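Local atomic coordinates of tryptophan decarboxylase 1 (Oryza sativa subsp. japonica, PDB entry 6KHO), a protein that decarboxylates L-tryptophan to tryptamine and 5-hydroxy-L-tryptophan to serotonin, using pyridoxal 5'-phosphate as cofactor, and works as a homodimer. Residues A[173-178]-A[298-303]; A[180-185]-A[339-344]. All blocks are in the same frame, centred on the assembly; numbering follows the deposited sequence.

Overall arrangement
From the N terminus, strand 168-172 runs into helix 175-194, and this one helix supplies the first half of both contacts: its start to contact 1, its next turns to contact 2. The chain then builds strands 205-210, 231-234, 262-269 and 294-298 before 298-303 comes back to the helix start, closing contact 1 across 119 intervening residues beside the cofactor. It goes on through strand 323-326 to strand 339-343, which closes contact 2 across 153. The segments alternate along the chain, so the two loops cross. Their centres lie about 10 Å apart, and A178 CB touches L341 CB at 4.2 Å, joining cofactor site and sheet packing along one helix.

Contact 1 of 2, residues A[173-178]-A[298-303]; sequences GTTSEA and DAAYAG. With PLP (pyridoxal-5'-phosphate), chain C.
T175 and A300 bring the two backbones nearest, CA to CA 6.8 Å, where the first turn of helix 175-194 faces the loop leaving strand 294-298. T175 sets both its branches against that loop: with OG1 beside its own backbone N (chi1 -67°), the CG2 methyl stands 3.7 Å from D298 OD1, and OG1 lies 3.6 Å from A300 CB. The T175 and D298 side chains cross at about a right angle, and a water bridges them, bonded to T175 OG1 and donating to D298 OD1. D298 OD1 also accepts from A300 N at 3.1 Å, met on its anti side and 34° out of the carboxylate plane, which makes an Asx turn. The other oxygen, D298 OD2, lies 2.8 Å from PLP N1, the aspartate-to-pyridine pairing familiar in fold type I PLP enzymes. With an alanine here, N1 would probably lose its carboxylate partner, and the bridging water and A300 N their shared acceptor. A300 CB sits over the cofactor ring, 3.5 Å from PLP C2. The phosphate rests at the helix start, where T175 N donates to PLP O3P at 2.9 Å and S176 N to PLP O2P at 2.8 Å; the helix end would probably favour its negative charge. T174 is the N-cap residue, its OG1 accepting from E177 N. G381 N of the second subunit also bonds the cofactor, so the site spans the dimer. Around the contact, D298 packs on strand 262-269, Y301 stacks with F104 and W331, and E177 and A178 lie against strand 168-172.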
ATOM      1  N   GLY A 173      -1.663   3.736   2.762  1.00 32.71           N
ATOM      2  CA  GLY A 173      -2.653   2.727   2.422  1.00 30.82           C
ATOM      3  C   GLY A 173      -3.555   2.358   3.590  1.00 32.81           C
ATOM      4  O   GLY A 173      -4.757   2.149   3.408  1.00 34.85           O
ATOM      5  N   THR A 174      -3.003   2.288   4.808  1.00 28.70           N
ATOM      6  CA  THR A 174      -3.707   1.663   5.921  1.00 28.34           C
ATOM      7  C   THR A 174      -3.444   2.403   7.224  1.00 30.82           C
ATOM      8  O   THR A 174      -2.424   3.073   7.395  1.00 24.94           O
ATOM      9  CB  THR A 174      -3.283   0.190   6.134  1.00 32.23           C
ATOM     10  OG1 THR A 174      -1.870   0.131   6.395  1.00 30.87           O
ATOM     11  CG2 THR A 174      -3.622  -0.680   4.913  1.00 35.01           C
ATOM     12  N   THR A 175      -4.362   2.213   8.173  1.00 28.23           N
ATOM     13  CA  THR A 175      -4.117   2.685   9.532  1.00 31.18           C
ATOM     14  C   THR A 175      -2.907   1.983  10.145  1.00 30.40           C
ATOM     15  O   THR A 175      -2.141   2.597  10.898  1.00 29.56           O
ATOM     16  CB  THR A 175      -5.376   2.487  10.385  1.00 29.60           C
ATOM     17  OG1 THR A 175      -6.403   3.358   9.900  1.00 29.58           O
ATOM     18  CG2 THR A 175      -5.115   2.823  11.858  1.00 29.75           C
ATOM     19  N   SER A 176      -2.689   0.708   9.802  1.00 27.98           N
ATOM     20  CA  SER A 176      -1.542  -0.004  10.358  1.00 30.09           C
ATOM     21  C   SER A 176      -0.227   0.692  10.017  1.00 29.32           C
ATOM     22  O   SER A 176       0.641   0.825  10.885  1.00 26.21           O
ATOM     23  CB  SER A 176      -1.515  -1.452   9.866  1.00 34.89           C
ATOM     24  OG  SER A 176      -2.709  -2.127  10.224  1.00 40.18           O
ATOM     25  N   GLU A 177      -0.054   1.127   8.757  1.00 23.77           N
ATOM     26  CA  GLU A 177       1.170   1.842   8.403  1.00 26.89           C
ATOM     27  C   GLU A 177       1.273   3.170   9.145  1.00 24.64           C
ATOM     28  O   GLU A 177       2.370   3.586   9.530  1.00 27.83           O
ATOM     29  CB  GLU A 177       1.259   2.082   6.888  1.00 27.77           C
ATOM     30  CG  GLU A 177       2.672   2.595   6.480  1.00 26.95           C
ATOM     31  CD  GLU A 177       2.862   2.717   4.982  1.00 32.79           C
ATOM     32  OE1 GLU A 177       1.920   2.370   4.232  1.00 36.96           O
ATOM     33  OE2 GLU A 177       3.958   3.158   4.555  1.00 33.19           O
ATOM     34  N   ALA A 178       0.149   3.867   9.324  1.00 25.18           N
ATOM     35  CA  ALA A 178       0.173   5.110  10.080  1.00 24.47           C
ATOM     36  C   ALA A 178       0.571   4.856  11.533  1.00 28.55           C
ATOM     37  O   ALA A 178       1.332   5.635  12.127  1.00 26.92           O
ATOM     38  CB  ALA A 178      -1.196   5.790   9.992  1.00 26.12           C
ATOM     39  N   ASP A 298      -6.377   7.270  16.710  1.00 30.48           N
ATOM     40  CA  ASP A 298      -6.906   6.443  15.619  1.00 29.54           C
ATOM     41  C   ASP A 298      -8.381   6.769  15.455  1.00 32.77           C
ATOM     42  O   ASP A 298      -9.201   6.397  16.306  1.00 30.69           O
ATOM     43  CB  ASP A 298      -6.721   4.954  15.924  1.00 30.98           C
ATOM     44  CG  ASP A 298      -7.384   4.034  14.874  1.00 34.85           C
ATOM     45  OD1 ASP A 298      -7.789   4.504  13.786  1.00 32.18           O
ATOM     46  OD2 ASP A 298      -7.483   2.816  15.139  1.00 37.10           O
ATOM     47  N   ALA A 299      -8.722   7.477  14.374  1.00 28.28           N
ATOM     48  CA  ALA A 299     -10.108   7.807  14.058  1.00 28.36           C
ATOM     49  C   ALA A 299     -10.482   7.280  12.681  1.00 29.14           C
ATOM     50  O   ALA A 299     -11.145   7.958  11.900  1.00 28.32           O
ATOM     51  CB  ALA A 299     -10.357   9.309  14.138  1.00 28.00           C
ATOM     52  N   ALA A 300     -10.063   6.045  12.398  1.00 29.99           N
ATOM     53  CA  ALA A 300     -10.130   5.486  11.048  1.00 27.42           C
ATOM     54  C   ALA A 300     -11.519   5.609  10.441  1.00 31.58           C
ATOM     55  O   ALA A 300     -11.665   5.984   9.271  1.00 29.13           O
ATOM     56  CB  ALA A 300      -9.700   4.017  11.080  1.00 31.20           C
ATOM     57  N   TYR A 301     -12.549   5.288  11.220  1.00 30.54           N
ATOM     58  CA  TYR A 301     -13.936   5.338  10.767  1.00 30.80           C
ATOM     59  C   TYR A 301     -14.602   6.664  11.114  1.00 30.06           C
ATOM     60  O   TYR A 301     -15.047   7.399  10.230  1.00 29.72           O
ATOM     61  CB  TYR A 301     -14.717   4.177  11.398  1.00 30.95           C
ATOM     62  CG  TYR A 301     -16.225   4.308  11.329  1.00 32.96           C
ATOM     63  CD1 TYR A 301     -16.912   4.120  10.122  1.00 30.49           C
ATOM     64  CD2 TYR A 301     -16.962   4.590  12.470  1.00 32.38           C
ATOM     65  CE1 TYR A 301     -18.295   4.225  10.066  1.00 32.50           C
ATOM     66  CE2 TYR A 301     -18.332   4.705  12.424  1.00 31.74           C
ATOM     67  CZ  TYR A 301     -18.998   4.514  11.228  1.00 36.63           C
ATOM     68  OH  TYR A 301     -20.367   4.630  11.201  1.00 36.44           O
ATOM     69  N   ALA A 302     -14.669   6.984  12.401  1.00 29.64           N
ATOM     70  CA  ALA A 302     -15.474   8.108  12.850  1.00 30.00           C
ATOM     71  C   ALA A 302     -14.845   9.463  12.548  1.00 29.02           C
ATOM     72  O   ALA A 302     -15.537  10.473  12.648  1.00 29.15           O
ATOM     73  CB  ALA A 302     -15.746   7.983  14.345  1.00 33.14           C
ATOM     74  N   GLY A 303     -13.558   9.514  12.195  1.00 31.49           N
ATOM     75  CA  GLY A 303     -12.965  10.779  11.795  1.00 28.91           C
ATOM     76  C   GLY A 303     -13.758  11.502  10.720  1.00 30.97           C
ATOM     77  O   GLY A 303     -13.903  12.727  10.763  1.00 31.34           O
TER
HETATM   78  N1  PLP C 601      -8.733   1.133  13.352  1.00 37.10           N
HETATM   79  C2  PLP C 601     -10.088   1.397  13.329  1.00 35.48           C
HETATM   80  C2A PLP C 601     -10.757   2.155  14.433  1.00 32.79           C
HETATM   81  C3  PLP C 601     -10.856   0.950  12.265  1.00 39.65           C
HETATM   82  O3  PLP C 601     -12.199   1.216  12.244  1.00 42.08           O
HETATM   83  C4  PLP C 601     -10.266   0.252  11.218  1.00 42.48           C
HETATM   84  C4A PLP C 601     -10.995   0.104   9.914  1.00 39.02           C
HETATM   85  C5  PLP C 601      -8.905  -0.015  11.243  1.00 39.98           C
HETATM   86  C6  PLP C 601      -8.139   0.426  12.319  1.00 39.06           C
HETATM   87  C5A PLP C 601      -8.318  -0.795  10.085  1.00 41.12           C
HETATM   88  O4P PLP C 601      -6.910  -0.767  10.040  1.00 40.92           O
HETATM   89  P   PLP C 601      -6.115  -1.004   8.643  1.00 42.61           P
HETATM   90  O1P PLP C 601      -6.629  -2.231   7.941  1.00 48.93           O
HETATM   91  O2P PLP C 601      -4.652  -1.131   8.991  1.00 41.05           O
HETATM   92  O3P PLP C 601      -6.312   0.162   7.690  1.00 35.88           O
HETATM   93  O   HOH W   1      -6.840   5.669  11.390  1.00 34.04           O

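Contact 2 of 2, residues A[180-185]-A[339-344]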
ATOM      1  N   LEU A 180       2.425   2.271  12.470  1.00 23.76           N
ATOM      2  CA  LEU A 180       3.800   1.778  12.478  1.00 26.28           C
ATOM      3  C   LEU A 180       4.800   2.929  12.392  1.00 29.46           C
ATOM      4  O   LEU A 180       5.801   2.954  13.119  1.00 28.41           O
ATOM      5  CB  LEU A 180       4.015   0.799  11.327  1.00 25.89           C
ATOM      6  CG  LEU A 180       5.449   0.321  11.057  1.00 28.72           C
ATOM      7  CD1 LEU A 180       6.071  -0.317  12.312  1.00 26.69           C
ATOM      8  CD2 LEU A 180       5.477  -0.674   9.920  1.00 29.85           C
ATOM      9  N   VAL A 181       4.555   3.889  11.500  1.00 28.49           N
ATOM     10  CA  VAL A 181       5.567   4.925  11.321  1.00 27.34           C
ATOM     11  C   VAL A 181       5.595   5.858  12.534  1.00 26.15           C
ATOM     12  O   VAL A 181       6.665   6.340  12.921  1.00 26.48           O
ATOM     13  CB  VAL A 181       5.362   5.683   9.991  1.00 26.70           C
ATOM     14  CG1 VAL A 181       5.442   4.722   8.787  1.00 29.33           C
ATOM     15  CG2 VAL A 181       4.050   6.479   9.962  1.00 25.18           C
ATOM     16  N   THR A 182       4.449   6.122  13.165  1.00 28.27           N
ATOM     17  CA  THR A 182       4.492   6.962  14.361  1.00 26.72           C
ATOM     18  C   THR A 182       5.063   6.207  15.557  1.00 29.31           C
ATOM     19  O   THR A 182       5.725   6.813  16.407  1.00 26.31           O
ATOM     20  CB  THR A 182       3.110   7.527  14.710  1.00 24.72           C
ATOM     21  OG1 THR A 182       2.154   6.466  14.889  1.00 26.21           O
ATOM     22  CG2 THR A 182       2.638   8.492  13.623  1.00 28.14           C
ATOM     23  N   LEU A 183       4.808   4.897  15.650  1.00 27.68           N
ATOM     24  CA  LEU A 183       5.464   4.094  16.680  1.00 26.06           C
ATOM     25  C   LEU A 183       6.974   4.111  16.507  1.00 27.62           C
ATOM     26  O   LEU A 183       7.718   4.144  17.496  1.00 27.75           O
ATOM     27  CB  LEU A 183       4.963   2.650  16.649  1.00 24.36           C
ATOM     28  CG  LEU A 183       3.643   2.356  17.338  1.00 27.49           C
ATOM     29  CD1 LEU A 183       3.046   1.076  16.752  1.00 29.03           C
ATOM     30  CD2 LEU A 183       3.893   2.212  18.840  1.00 27.76           C
ATOM     31  N   VAL A 184       7.447   4.067  15.261  1.00 25.37           N
ATOM     32  CA  VAL A 184       8.884   4.069  15.026  1.00 26.52           C
ATOM     33  C   VAL A 184       9.481   5.413  15.424  1.00 28.94           C
ATOM     34  O   VAL A 184      10.538   5.471  16.059  1.00 28.81           O
ATOM     35  CB  VAL A 184       9.192   3.711  13.564  1.00 28.34           C
ATOM     36  CG1 VAL A 184      10.619   4.125  13.203  1.00 28.25           C
ATOM     37  CG2 VAL A 184       9.017   2.204  13.360  1.00 31.17           C
ATOM     38  N   ALA A 185       8.796   6.509  15.101  1.00 27.24           N
ATOM     39  CA  ALA A 185       9.293   7.822  15.513  1.00 31.12           C
ATOM     40  C   ALA A 185       9.335   7.941  17.038  1.00 29.05           C
ATOM     41  O   ALA A 185      10.328   8.410  17.610  1.00 27.15           O
ATOM     42  CB  ALA A 185       8.433   8.922  14.894  1.00 28.60           C
ATOM     43  N   THR A 339      -5.792   6.248   3.533  1.00 26.29           N
ATOM     44  CA  THR A 339      -5.740   6.622   4.947  1.00 26.21           C
ATOM     45  C   THR A 339      -4.887   7.870   5.070  1.00 27.26           C
ATOM     46  O   THR A 339      -3.791   7.922   4.506  1.00 28.97           O
ATOM     47  CB  THR A 339      -5.147   5.504   5.814  1.00 26.64           C
ATOM     48  OG1 THR A 339      -5.934   4.320   5.664  1.00 30.82           O
ATOM     49  CG2 THR A 339      -5.126   5.914   7.302  1.00 27.78           C
ATOM     50  N   CYS A 340      -5.385   8.867   5.795  1.00 24.42           N
ATOM     51  CA  CYS A 340      -4.698  10.144   5.942  1.00 26.69           C
ATOM     52  C   CYS A 340      -4.078  10.226   7.330  1.00 28.25           C
ATOM     53  O   CYS A 340      -4.777  10.042   8.326  1.00 27.55           O
ATOM     54  CB  CYS A 340      -5.672  11.302   5.717  1.00 26.44           C
ATOM     55  SG  CYS A 340      -6.308  11.285   4.005  1.00 28.85           S
ATOM     56  N   LEU A 341      -2.775  10.501   7.388  1.00 24.14           N
ATOM     57  CA  LEU A 341      -2.056  10.686   8.644  1.00 25.26           C
ATOM     58  C   LEU A 341      -1.605  12.133   8.756  1.00 26.57           C
ATOM     59  O   LEU A 341      -0.993  12.656   7.821  1.00 25.78           O
ATOM     60  CB  LEU A 341      -0.834   9.764   8.713  1.00 24.39           C
ATOM     61  CG  LEU A 341       0.193  10.115   9.797  1.00 25.19           C
ATOM     62  CD1 LEU A 341      -0.420   9.896  11.195  1.00 25.75           C
ATOM     63  CD2 LEU A 341       1.454   9.289   9.612  1.00 25.35           C
ATOM     64  N   TYR A 342      -1.879  12.764   9.898  1.00 26.44           N
ATOM     65  CA  TYR A 342      -1.448  14.129  10.188  1.00 26.63           C
ATOM     66  C   TYR A 342      -0.550  14.114  11.416  1.00 29.25           C
ATOM     67  O   TYR A 342      -0.837  13.404  12.382  1.00 23.94           O
ATOM     68  CB  TYR A 342      -2.642  15.059  10.454  1.00 23.50           C
ATOM     69  CG  TYR A 342      -3.560  15.232   9.262  1.00 29.43           C
ATOM     70  CD1 TYR A 342      -4.623  14.363   9.051  1.00 29.09           C
ATOM     71  CD2 TYR A 342      -3.351  16.259   8.339  1.00 27.82           C
ATOM     72  CE1 TYR A 342      -5.473  14.518   7.955  1.00 29.87           C
ATOM     73  CE2 TYR A 342      -4.199  16.430   7.240  1.00 28.75           C
ATOM     74  CZ  TYR A 342      -5.255  15.558   7.057  1.00 29.22           C
ATOM     75  OH  TYR A 342      -6.090  15.707   5.972  1.00 25.91           O
ATOM     76  N   VAL A 343       0.538  14.891  11.378  1.00 28.07           N
ATOM     77  CA  VAL A 343       1.470  14.973  12.500  1.00 25.96           C
ATOM     78  C   VAL A 343       1.772  16.437  12.787  1.00 29.44           C
ATOM     79  O   VAL A 343       1.772  17.276  11.881  1.00 27.44           O
ATOM     80  CB  VAL A 343       2.778  14.184  12.237  1.00 29.19           C
ATOM     81  CG1 VAL A 343       2.471  12.703  11.937  1.00 28.35           C
ATOM     82  CG2 VAL A 343       3.565  14.792  11.099  1.00 30.24           C
ATOM     83  N   ARG A 344       2.051  16.747  14.060  1.00 27.44           N
ATOM     84  CA  ARG A 344       2.389  18.121  14.395  1.00 29.10           C
ATOM     85  C   ARG A 344       3.838  18.468  14.076  1.00 36.33           C
ATOM     86  O   ARG A 344       4.154  19.654  13.922  1.00 34.81           O
ATOM     87  CB  ARG A 344       2.079  18.397  15.865  1.00 32.85           C
ATOM     88  CG  ARG A 344       0.623  18.840  16.042  1.00 34.85           C
ATOM     89  CD  ARG A 344       0.237  18.942  17.497  1.00 38.38           C
ATOM     90  NE  ARG A 344       1.157  19.793  18.231  1.00 44.40           N
ATOM     91  CZ  ARG A 344       1.436  19.646  19.520  1.00 46.67           C
ATOM     92  NH1 ARG A 344       0.873  18.664  20.214  1.00 44.03           N
ATOM     93  NH2 ARG A 344       2.283  20.474  20.110  1.00 51.71           N
TER
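Within 180-185, V181 is the first residue to meet strand 339-343. Its CG2 methyl comes 3.8 Å from L341 CD2, and the two side chains pass flank to flank, running in opposite senses, an apolar contact. T182 follows, and here the approach is different: T182 and L341 reach toward each other tip to tip, with T182 CG2 4.1 Å from L341 CD1. L341 thus offers one methyl to each of two successive helix residues, its CG swung anti to the backbone N (chi1 165°) so that the fork spreads toward the helix. The T182 methyl also has V343 CG1 4.5 Å away, a looser approach, although T182 and V343 have the nearest CA atoms of the two segments at 8.8 Å. T182 keeps its polar end off this apolar patch: chi1 57° places OG1 between the backbone N and the carbonyl carbon, where it is hydrogen-bonded to A178 O and M179 O one turn back and to Y265 OH of strand 262-269, so a buried hydroxyl is satisfied. Further along, V184 and A185 lean on helix 346-353, which V181 and V343 also touch. This is layered alpha/beta packing of the PLP-dependent fold, with the side chain of L341 about 11 Å from the bound cofactor. Strand 339-343 runs antiparallel between strands 168-172 and 323-326, bonding to V170 through L341 and to I324 through Y342. Its L341 face meets helix 175-194, while C340 and Y342 turn to helix 133-149.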